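Local structure of erythrocyte membrane protein 1 (2XU0) at residues Glu168-His176 against Ile188-Ile199. The protein probably binds host cell surface receptors as an adhesin of the infected erythrocyte, this chain being its N-terminal segment and first Duffy-binding-like domain, which takes part in rosetting. The protein carries 10 engineered substitutions. Residues are numbered along the deposited sequence; the frame is centred on the assembly and turned at random.
Sequences EGNYIVNDH and ICTSLARSFADI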
loop_
_atom_site.group_PDB
_atom_site.type_symbol
_atom_site.label_atom_id
_atom_site.label_comp_id
_atom_site.label_asym_id
_atom_site.label_seq_id
_atom_site.Cartn_x
_atom_site.Cartn_y
_atom_site.Cartn_z
ATOM N N GLU A 168 -9.223 -12.781 1.273
ATOM C CA GLU A 168 -8.172 -11.744 1.288
ATOM C C GLU A 168 -8.089 -11.088 2.684
ATOM O O GLU A 168 -6.994 -10.944 3.239
ATOM C CB GLU A 168 -8.442 -10.678 0.176
ATOM C CG GLU A 168 -7.435 -9.529 0.153
ATOM C CD GLU A 168 -5.963 -9.879 0.004
ATOM O OE1 GLU A 168 -5.652 -10.947 -0.577
ATOM O OE2 GLU A 168 -5.118 -9.042 0.399
ATOM N N GLY A 169 -9.258 -10.714 3.225
ATOM C CA GLY A 169 -9.389 -10.139 4.561
ATOM C C GLY A 169 -8.849 -11.069 5.626
ATOM O O GLY A 169 -8.094 -10.649 6.511
ATOM N N ASN A 170 -9.208 -12.377 5.517
ATOM C CA ASN A 170 -8.693 -13.375 6.452
ATOM C C ASN A 170 -7.192 -13.427 6.420
ATOM O O ASN A 170 -6.574 -13.365 7.483
ATOM C CB ASN A 170 -9.321 -14.743 6.207
ATOM C CG ASN A 170 -9.866 -15.327 7.482
ATOM O OD1 ASN A 170 -9.173 -15.414 8.511
ATOM N ND2 ASN A 170 -11.143 -15.645 7.470
ATOM N N TYR A 171 -6.572 -13.412 5.206
ATOM C CA TYR A 171 -5.108 -13.419 5.169
ATOM C C TYR A 171 -4.573 -12.176 5.848
ATOM O O TYR A 171 -3.701 -12.291 6.704
ATOM C CB TYR A 171 -4.502 -13.560 3.737
ATOM C CG TYR A 171 -3.012 -13.272 3.786
ATOM C CD1 TYR A 171 -2.105 -14.261 4.153
ATOM C CD2 TYR A 171 -2.530 -11.969 3.661
ATOM C CE1 TYR A 171 -0.756 -13.969 4.365
ATOM C CE2 TYR A 171 -1.196 -11.660 3.910
ATOM C CZ TYR A 171 -0.303 -12.670 4.223
ATOM O OH TYR A 171 1.018 -12.372 4.430
ATOM N N ILE A 172 -5.050 -10.956 5.419
ATOM C CA ILE A 172 -4.514 -9.700 5.959
ATOM C C ILE A 172 -4.568 -9.690 7.462
ATOM O O ILE A 172 -3.568 -9.402 8.114
ATOM C CB ILE A 172 -5.193 -8.411 5.356
ATOM C CG1 ILE A 172 -4.993 -8.250 3.815
ATOM C CG2 ILE A 172 -4.849 -7.141 6.157
ATOM C CD1 ILE A 172 -3.626 -8.058 3.338
ATOM N N VAL A 173 -5.755 -9.953 8.015
ATOM C CA VAL A 173 -5.960 -9.924 9.474
ATOM C C VAL A 173 -5.050 -10.920 10.182
ATOM O O VAL A 173 -4.487 -10.590 11.226
ATOM C CB VAL A 173 -7.450 -10.151 9.831
ATOM C CG1 VAL A 173 -7.637 -10.397 11.334
ATOM C CG2 VAL A 173 -8.304 -8.984 9.360
ATOM N N ASN A 174 -4.892 -12.131 9.617
ATOM C CA ASN A 174 -4.080 -13.154 10.301
ATOM C C ASN A 174 -2.574 -13.109 10.134
ATOM O O ASN A 174 -1.868 -13.872 10.793
ATOM C CB ASN A 174 -4.691 -14.554 10.142
ATOM C CG ASN A 174 -6.018 -14.651 10.860
ATOM O OD1 ASN A 174 -6.088 -14.547 12.093
ATOM N ND2 ASN A 174 -7.106 -14.736 10.101
ATOM N N ASP A 175 -2.064 -12.178 9.308
ATOM C CA ASP A 175 -0.627 -12.066 9.114
ATOM C C ASP A 175 -0.120 -10.649 9.288
ATOM O O ASP A 175 1.083 -10.396 9.174
ATOM C CB ASP A 175 -0.225 -12.675 7.762
ATOM C CG ASP A 175 1.235 -13.075 7.694
ATOM O OD1 ASP A 175 1.698 -13.804 8.605
ATOM O OD2 ASP A 175 1.938 -12.596 6.780
ATOM N N HIS A 176 -1.034 -9.716 9.633
ATOM C CA HIS A 176 -0.684 -8.305 9.801
ATOM C C HIS A 176 0.326 -8.077 10.913
ATOM O O HIS A 176 0.175 -8.661 11.967
ATOM C CB HIS A 176 -1.937 -7.437 10.022
ATOM C CG HIS A 176 -1.676 -5.991 9.753
ATOM N ND1 HIS A 176 -1.119 -5.174 10.711
ATOM C CD2 HIS A 176 -1.859 -5.276 8.621
ATOM C CE1 HIS A 176 -0.978 -3.991 10.144
ATOM N NE2 HIS A 176 -1.409 -4.005 8.884
ATOM N N ILE A 188 -4.546 -2.541 10.654
ATOM C CA ILE A 188 -5.154 -3.661 9.925
ATOM C C ILE A 188 -6.248 -3.131 9.000
ATOM O O ILE A 188 -6.332 -3.559 7.851
ATOM C CB ILE A 188 -5.707 -4.735 10.920
ATOM C CG1 ILE A 188 -4.569 -5.377 11.748
ATOM C CG2 ILE A 188 -6.574 -5.775 10.192
ATOM C CD1 ILE A 188 -4.994 -6.646 12.678
ATOM N N CYS A 189 -7.112 -2.218 9.524
ATOM C CA CYS A 189 -8.176 -1.577 8.752
ATOM C C CYS A 189 -7.565 -0.830 7.524
ATOM O O CYS A 189 -8.111 -0.920 6.434
ATOM C CB CYS A 189 -8.993 -0.641 9.651
ATOM S SG CYS A 189 -9.782 -1.484 11.056
ATOM N N THR A 190 -6.418 -0.154 7.707
ATOM C CA THR A 190 -5.677 0.550 6.615
ATOM C C THR A 190 -5.237 -0.479 5.541
ATOM O O THR A 190 -5.455 -0.243 4.353
ATOM C CB THR A 190 -4.469 1.344 7.196
ATOM O OG1 THR A 190 -4.990 2.412 7.990
ATOM C CG2 THR A 190 -3.567 1.950 6.114
ATOM N N SER A 191 -4.648 -1.639 5.966
ATOM C CA SER A 191 -4.206 -2.651 4.995
ATOM C C SER A 191 -5.372 -3.252 4.255
ATOM O O SER A 191 -5.270 -3.473 3.047
ATOM C CB SER A 191 -3.334 -3.719 5.649
ATOM O OG SER A 191 -2.141 -3.105 6.101
ATOM N N LEU A 192 -6.516 -3.462 4.964
ATOM C CA LEU A 192 -7.751 -3.925 4.348
ATOM C C LEU A 192 -8.257 -2.899 3.343
ATOM O O LEU A 192 -8.745 -3.284 2.284
ATOM C CB LEU A 192 -8.844 -4.174 5.409
ATOM C CG LEU A 192 -8.685 -5.426 6.314
ATOM C CD1 LEU A 192 -9.873 -5.532 7.287
ATOM C CD2 LEU A 192 -8.593 -6.683 5.494
ATOM N N ALA A 193 -8.179 -1.604 3.663
ATOM C CA ALA A 193 -8.633 -0.539 2.721
ATOM C C ALA A 193 -7.755 -0.569 1.443
ATOM O O ALA A 193 -8.250 -0.360 0.334
ATOM C CB ALA A 193 -8.532 0.804 3.392
ATOM N N ARG A 194 -6.471 -0.916 1.599
ATOM C CA ARG A 194 -5.558 -1.010 0.461
ATOM C C ARG A 194 -5.895 -2.168 -0.444
ATOM O O ARG A 194 -5.830 -2.004 -1.653
ATOM C CB ARG A 194 -4.111 -1.066 0.921
ATOM C CG ARG A 194 -3.656 0.232 1.523
ATOM C CD ARG A 194 -2.262 0.020 1.996
ATOM N NE ARG A 194 -1.666 1.259 2.463
ATOM C CZ ARG A 194 -0.862 1.328 3.507
ATOM N NH1 ARG A 194 -0.573 0.235 4.201
ATOM N NH2 ARG A 194 -0.338 2.483 3.868
ATOM N N SER A 195 -6.288 -3.333 0.133
ATOM C CA SER A 195 -6.701 -4.505 -0.632
ATOM C C SER A 195 -8.047 -4.272 -1.269
ATOM O O SER A 195 -8.261 -4.668 -2.400
ATOM C CB SER A 195 -6.722 -5.756 0.256
ATOM O OG SER A 195 -5.394 -6.221 0.393
ATOM N N PHE A 196 -8.980 -3.650 -0.524
ATOM C CA PHE A 196 -10.322 -3.293 -1.011
ATOM C C PHE A 196 -10.181 -2.462 -2.281
ATOM O O PHE A 196 -10.898 -2.694 -3.274
ATOM C CB PHE A 196 -11.024 -2.438 0.045
ATOM C CG PHE A 196 -12.406 -1.945 -0.297
ATOM C CD1 PHE A 196 -13.456 -2.839 -0.482
ATOM C CD2 PHE A 196 -12.694 -0.584 -0.288
ATOM C CE1 PHE A 196 -14.774 -2.374 -0.662
ATOM C CE2 PHE A 196 -14.000 -0.114 -0.491
ATOM C CZ PHE A 196 -15.024 -1.008 -0.710
ATOM N N ALA A 197 -9.266 -1.487 -2.236
ATOM C CA ALA A 197 -8.973 -0.601 -3.394
ATOM C C ALA A 197 -8.375 -1.379 -4.600
ATOM O O ALA A 197 -8.810 -1.169 -5.730
ATOM C CB ALA A 197 -8.054 0.529 -2.969
ATOM N N ASP A 198 -7.451 -2.319 -4.347
ATOM C CA ASP A 198 -6.890 -3.154 -5.413
ATOM C C ASP A 198 -7.969 -4.064 -6.027
ATOM O O ASP A 198 -8.001 -4.220 -7.248
ATOM C CB ASP A 198 -5.671 -3.978 -4.916
ATOM C CG ASP A 198 -4.367 -3.195 -4.794
ATOM O OD1 ASP A 198 -4.254 -2.115 -5.418
ATOM O OD2 ASP A 198 -3.456 -3.668 -4.093
ATOM N N ILE A 199 -8.878 -4.636 -5.181
ATOM C CA ILE A 199 -9.993 -5.485 -5.636
ATOM C C ILE A 199 -10.911 -4.704 -6.534
ATOM O O ILE A 199 -11.304 -5.194 -7.600
ATOM C CB ILE A 199 -10.740 -6.201 -4.465
ATOM C CG1 ILE A 199 -9.827 -7.337 -3.881
ATOM C CG2 ILE A 199 -12.070 -6.787 -4.973
ATOM C CD1 ILE A 199 -10.161 -7.817 -2.373
#
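With chi1 at -161°, His176 places CG opposite its own backbone N and its ring across to Ile188 and Ser191. Glu168 starts out extended but bends at chi2, which turns its carboxylate onto Ser195. The His176 ring is held in two ways. Ile188 CG1 lies over one face, 3.8 Å from the ring centroid, in a CH-pi contact shifted toward the rim. At the edge, in the ring plane, His176 NE2 and Ser191 OG share a hydrogen bond of 3.0 Å, in which either may be the donor. ND1 bonds to Asp178 N, so both ring nitrogens have partners. At the other end, Ser195 OG donates to Glu168 OE2 over 2.8 Å. It arrives on the anti side, 28° out of the carboxylate plane. Ser195 OG also bonds to Arg134. Glu168 OE1 forms a salt bridge with Arg104, which probably keeps the buried carboxylate charged.

Between the two polar ends the packing is mostly apolar. Ile172 is a knob in the hole formed by Ile188, Ser191, Leu192 and Ser195. Leu192 CD2 reaches Gly169 CA at 3.7 Å, where the backbones come close. Val173 CG2 meets Ile188 CG2 at 3.7 Å, the two side chains crossing nearly at right angles. The axes of helix 168-175 and helix 188-199 run roughly antiparallel, at 149°. This is a buried helical hairpin, joining helices 154-175 and 186-204 within the mainly helical Duffy-binding-like fold.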